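Local atomic coordinates of twin-arginine translocation pathway signal protein (Burkholderia phytofirmans, PDB entry 2RJO), a protein that binds beta-D-galactopyranose and is probably a periplasmic sugar-binding protein. Residues A[225-230]-A[243-248]. Residues are numbered along the deposited sequence; the frame is centred on the assembly and turned at random.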
loop_
_atom_site.group_PDB
_atom_site.type_symbol
_atom_site.label_atom_id
_atom_site.label_comp_id
_atom_site.label_asym_id
_atom_site.label_seq_id
_atom_site.Cartn_x
_atom_site.Cartn_y
_atom_site.Cartn_z
ATOM N N ILE A 225 6.859 20.451 -13.732
ATOM C CA ILE A 225 6.069 20.579 -12.526
ATOM C C ILE A 225 6.405 19.342 -11.692
ATOM O O ILE A 225 6.160 18.213 -12.118
ATOM C CB ILE A 225 4.560 20.621 -12.851
ATOM C CG1 ILE A 225 4.244 21.882 -13.662
ATOM C CG2 ILE A 225 3.741 20.613 -11.567
ATOM C CD1 ILE A 225 2.827 21.926 -14.185
ATOM N N PRO A 226 7.002 19.541 -10.501
ATOM C CA PRO A 226 7.376 18.438 -9.610
ATOM C C PRO A 226 6.171 17.669 -9.069
ATOM O O PRO A 226 5.163 18.251 -8.675
ATOM C CB PRO A 226 8.166 19.143 -8.515
ATOM C CG PRO A 226 7.498 20.461 -8.424
ATOM C CD PRO A 226 7.341 20.835 -9.883
ATOM N N VAL A 227 6.290 16.349 -9.058
ATOM C CA VAL A 227 5.220 15.489 -8.586
ATOM C C VAL A 227 5.783 14.425 -7.671
ATOM O O VAL A 227 6.930 14.004 -7.842
ATOM C CB VAL A 227 4.537 14.785 -9.758
ATOM C CG1 VAL A 227 3.306 14.037 -9.269
ATOM C CG2 VAL A 227 4.183 15.796 -10.836
ATOM N N THR A 228 4.989 13.999 -6.692
ATOM C CA THR A 228 5.413 12.942 -5.781
ATOM C C THR A 228 4.343 11.859 -5.662
ATOM O O THR A 228 3.161 12.104 -5.908
ATOM C CB THR A 228 5.719 13.474 -4.374
ATOM O OG1 THR A 228 4.545 14.069 -3.810
ATOM C CG2 THR A 228 6.847 14.483 -4.423
ATOM N N GLY A 229 4.771 10.659 -5.288
ATOM C CA GLY A 229 3.853 9.549 -5.144
ATOM C C GLY A 229 4.221 8.697 -3.947
ATOM O O GLY A 229 4.862 9.183 -3.019
HETATM N N MSE A 230 3.813 7.436 -3.961
HETATM C CA MSE A 230 4.112 6.513 -2.875
HETATM C C MSE A 230 3.815 5.097 -3.324
HETATM O O MSE A 230 2.770 4.845 -3.909
HETATM C CB MSE A 230 3.294 6.849 -1.611
HETATM C CG MSE A 230 4.009 7.803 -0.656
HETATM SE SE MSE A 230 3.158 8.152 0.916
HETATM C CE MSE A 230 2.332 9.656 0.508
ATOM N N GLY A 243 13.424 12.183 -13.837
ATOM C CA GLY A 243 13.174 13.528 -13.351
ATOM C C GLY A 243 11.723 13.971 -13.357
ATOM O O GLY A 243 11.420 15.118 -13.033
ATOM N N GLU A 244 10.803 13.084 -13.698
ATOM C CA GLU A 244 9.408 13.491 -13.732
ATOM C C GLU A 244 8.684 13.370 -12.397
ATOM O O GLU A 244 7.725 14.108 -12.132
ATOM C CB GLU A 244 8.694 12.731 -14.842
ATOM C CG GLU A 244 9.245 13.162 -16.197
ATOM C CD GLU A 244 8.562 12.502 -17.363
ATOM O OE1 GLU A 244 7.333 12.322 -17.304
ATOM O OE2 GLU A 244 9.256 12.175 -18.350
ATOM N N LEU A 245 9.163 12.451 -11.558
ATOM C CA LEU A 245 8.608 12.240 -10.229
ATOM C C LEU A 245 9.765 12.603 -9.311
ATOM O O LEU A 245 10.867 12.086 -9.489
ATOM C CB LEU A 245 8.225 10.770 -10.040
ATOM C CG LEU A 245 7.438 10.411 -8.778
ATOM C CD1 LEU A 245 6.017 10.957 -8.881
ATOM C CD2 LEU A 245 7.397 8.913 -8.617
ATOM N N VAL A 246 9.551 13.498 -8.349
ATOM C CA VAL A 246 10.657 13.872 -7.474
ATOM C C VAL A 246 10.870 12.953 -6.278
ATOM O O VAL A 246 11.956 12.931 -5.701
ATOM C CB VAL A 246 10.527 15.327 -6.981
ATOM C CG1 VAL A 246 10.487 16.261 -8.175
ATOM C CG2 VAL A 246 9.296 15.497 -6.144
ATOM N N ALA A 247 9.854 12.173 -5.918
ATOM C CA ALA A 247 9.987 11.264 -4.787
ATOM C C ALA A 247 8.843 10.278 -4.661
ATOM O O ALA A 247 7.750 10.500 -5.177
ATOM C CB ALA A 247 10.123 12.056 -3.496
ATOM N N SER A 248 9.116 9.179 -3.965
ATOM C CA SER A 248 8.132 8.142 -3.700
ATOM C C SER A 248 8.579 7.413 -2.428
ATOM O O SER A 248 9.598 7.765 -1.820
ATOM C CB SER A 248 8.063 7.166 -4.874
ATOM O OG SER A 248 7.065 6.184 -4.667
HETATM O O HOH W 1 6.694 15.998 -13.844
#
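Val227 O accepts one hydrogen bond and is crowded by carbons of Leu245 and Val246. Val246 N donates to Val227 O at 2.7 Å with an N-H...O angle of 158°. Leu245 CA lies 3.4 Å from Val227 O in a CA-H...O contact. After helix 234-241 the chain comes back alongside the edge strand 227-228 of a parallel sheet in the periplasmic binding protein fold. The two segments run in the same sense, their end-to-end directions 27° apart. A second backbone bond, Gly229 N to Ala247 O at 3.0 Å, is slightly straighter at hydrogen. At the other end one water donates to both Ile225 O and Glu244 O. With CG anti to the backbone N (chi1 -171°), Leu245 lays CD1 against the backbone from Val227 O to Gly229 N. Its side chain crosses that of Val227 at about a right angle, with Val227 CG1 and Leu245 CD1 4.1 Å apart; Ala209 of helix 206-218 also packs on Leu245. Pro226 CB meets Val246 CG1 at 3.7 Å. The side chain of Met230 comes within about 6 Å of the bound galactose. Ser248 OG hydrogen-bonds to Asp206 OD1 and Gly232 N, and Ser248 OG lies 3.5 Å from Met230 CA.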